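Side-chain contact in VirX1 (Cyanophage Syn10, PDB 6QGM), which is a viral halogenase that iodinates diverse substrates and belongs to the tryptophan halogenase family of flavin-dependent enzymes: residues B[230-233]-B[234-238]. Residues are numbered along the deposited sequence; the frame is centred on the assembly and turned at random.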
ATOM      1  N   SER B 230     -32.973  -7.385 -12.977  1.00 58.49           N
ATOM      2  CA  SER B 230     -32.448  -6.055 -12.579  1.00 56.77           C
ATOM      3  C   SER B 230     -33.322  -4.979 -13.221  1.00 58.50           C
ATOM      4  O   SER B 230     -32.776  -4.133 -13.948  1.00 60.66           O
ATOM      5  CB  SER B 230     -30.987  -5.892 -12.945  1.00 55.53           C
ATOM      6  OG  SER B 230     -30.455  -4.723 -12.343  1.00 56.09           O
ATOM      7  N   LEU B 231     -34.636  -5.027 -12.972  1.00 57.05           N
ATOM      8  CA  LEU B 231     -35.635  -4.157 -13.648  1.00 56.34           C
ATOM      9  C   LEU B 231     -35.375  -2.681 -13.334  1.00 55.66           C
ATOM     10  O   LEU B 231     -35.478  -1.879 -14.247  1.00 55.44           O
ATOM     11  CB  LEU B 231     -37.042  -4.578 -13.224  1.00 55.97           C
ATOM     12  CG  LEU B 231     -38.162  -3.847 -13.949  1.00 56.52           C
ATOM     13  CD1 LEU B 231     -38.147  -4.207 -15.445  1.00 58.58           C
ATOM     14  CD2 LEU B 231     -39.521  -4.129 -13.295  1.00 56.09           C
ATOM     15  N   LEU B 232     -35.080  -2.326 -12.085  1.00 58.06           N
ATOM     16  CA  LEU B 232     -34.961  -0.902 -11.642  1.00 57.63           C
ATOM     17  C   LEU B 232     -33.535  -0.392 -11.886  1.00 55.82           C
ATOM     18  O   LEU B 232     -33.385   0.671 -12.494  1.00 55.36           O
ATOM     19  CB  LEU B 232     -35.368  -0.774 -10.169  1.00 57.15           C
ATOM     20  CG  LEU B 232     -36.848  -0.471  -9.920  1.00 59.61           C
ATOM     21  CD1 LEU B 232     -37.777  -1.476 -10.594  1.00 57.94           C
ATOM     22  CD2 LEU B 232     -37.125  -0.403  -8.424  1.00 59.69           C
ATOM     23  N   LEU B 233     -32.518  -1.130 -11.446  1.00 55.29           N
ATOM     24  CA  LEU B 233     -31.103  -0.684 -11.525  1.00 54.49           C
ATOM     25  C   LEU B 233     -30.628  -0.769 -12.977  1.00 54.31           C
ATOM     26  O   LEU B 233     -30.222   0.275 -13.546  1.00 51.59           O
ATOM     27  CB  LEU B 233     -30.244  -1.547 -10.594  1.00 52.95           C
ATOM     28  CG  LEU B 233     -28.758  -1.201 -10.573  1.00 53.53           C
ATOM     29  CD1 LEU B 233     -28.550   0.295 -10.382  1.00 53.93           C
ATOM     30  CD2 LEU B 233     -28.025  -1.975  -9.493  1.00 53.72           C
ATOM     31  N   GLY B 234     -30.685  -1.977 -13.539  1.00 55.74           N
ATOM     32  CA  GLY B 234     -30.182  -2.296 -14.893  1.00 58.82           C
ATOM     33  C   GLY B 234     -31.060  -1.696 -15.986  1.00 60.62           C
ATOM     34  O   GLY B 234     -30.507  -0.945 -16.801  1.00 63.05           O
ATOM     35  N   GLU B 235     -32.361  -2.017 -16.013  1.00 61.34           N
ATOM     36  CA  GLU B 235     -33.271  -1.618 -17.110  1.00 66.80           C
ATOM     37  C   GLU B 235     -33.635  -0.139 -16.942  1.00 67.19           C
ATOM     38  O   GLU B 235     -33.181   0.663 -17.776  1.00 71.67           O
ATOM     39  CB  GLU B 235     -34.509  -2.520 -17.227  1.00 69.25           C
ATOM     40  CG  GLU B 235     -35.256  -2.252 -18.545  1.00 73.27           C
ATOM     41  CD  GLU B 235     -36.489  -3.082 -18.848  1.00 78.62           C
ATOM     42  OE1 GLU B 235     -36.345  -4.309 -18.895  1.00 84.21           O
ATOM     43  OE2 GLU B 235     -37.586  -2.501 -19.067  1.00 79.62           O
ATOM     44  N   PHE B 236     -34.409   0.222 -15.920  1.00 66.40           N
ATOM     45  CA  PHE B 236     -35.015   1.571 -15.776  1.00 66.14           C
ATOM     46  C   PHE B 236     -33.924   2.638 -15.592  1.00 64.83           C
ATOM     47  O   PHE B 236     -34.039   3.654 -16.283  1.00 63.32           O
ATOM     48  CB  PHE B 236     -36.022   1.624 -14.623  1.00 67.41           C
ATOM     49  CG  PHE B 236     -37.281   0.805 -14.777  1.00 69.01           C
ATOM     50  CD1 PHE B 236     -37.620   0.205 -15.984  1.00 69.74           C
ATOM     51  CD2 PHE B 236     -38.164   0.684 -13.711  1.00 71.15           C
ATOM     52  CE1 PHE B 236     -38.801  -0.512 -16.111  1.00 70.23           C
ATOM     53  CE2 PHE B 236     -39.345  -0.034 -13.841  1.00 72.57           C
ATOM     54  CZ  PHE B 236     -39.665  -0.630 -15.043  1.00 71.15           C
ATOM     55  N   MET B 237     -32.944   2.436 -14.698  1.00 65.94           N
ATOM     56  CA  MET B 237     -31.858   3.421 -14.413  1.00 65.48           C
ATOM     57  C   MET B 237     -30.701   3.215 -15.400  1.00 62.99           C
ATOM     58  O   MET B 237     -29.795   4.074 -15.454  1.00 60.68           O
ATOM     59  CB  MET B 237     -31.338   3.304 -12.976  1.00 68.61           C
ATOM     60  CG  MET B 237     -32.320   3.799 -11.905  1.00 73.99           C
ATOM     61  SD  MET B 237     -32.750   5.561 -11.978  1.00 79.78           S
ATOM     62  CE  MET B 237     -31.097   6.212 -12.151  1.00 80.51           C
ATOM     63  N   GLY B 238     -30.719   2.109 -16.143  1.00 60.62           N
ATOM     64  CA  GLY B 238     -29.791   1.849 -17.257  1.00 58.97           C
ATOM     65  C   GLY B 238     -28.361   1.596 -16.820  1.00 56.79           C
ATOM     66  O   GLY B 238     -27.475   1.856 -17.618  1.00 56.81           O
TER
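Leu-231 lies over one face of the Phe-236 ring: its CG sits 4.1 Å from the ring centroid of Phe-236 and 24° off the normal, a CH-pi contact. Chi1 of Leu-231 (-175°), with CG anti to the backbone N, carries CG out over the ring. Of its methyls, CD1 lies against CE1 and CD2 against CZ of Phe-236. Carbonyl O of Leu-231 covers one face of the same ring toward its rim, 3.3 Å from Phe-236 CG. Leu-232 comes in at a slant instead, its CD1 3.8 Å from Phe-236 CD2. Glu-235 runs extended alongside Leu-231, bringing its carboxylate near CD1 of that leucine. Outside the turn, Val-193 and Tyr-196 of strand 187-198 and Phe-206 of strand 206-211 pack against Phe-236.

Three consecutive i+5 to i bonds set the register: Glu-235 N to Ser-230 O, Phe-236 N to Leu-231 O and Met-237 N to Leu-232 O. The straightest is that from Phe-236 N to Leu-231 O, at 160°. Ser-230 OG accepts from Gly-234 N and also bonds Ser-347 O. Such i+5 to i bonding is the signature of a pi-helical turn, here the short helix 231-236 following strand 221-224 of the mixed sheet.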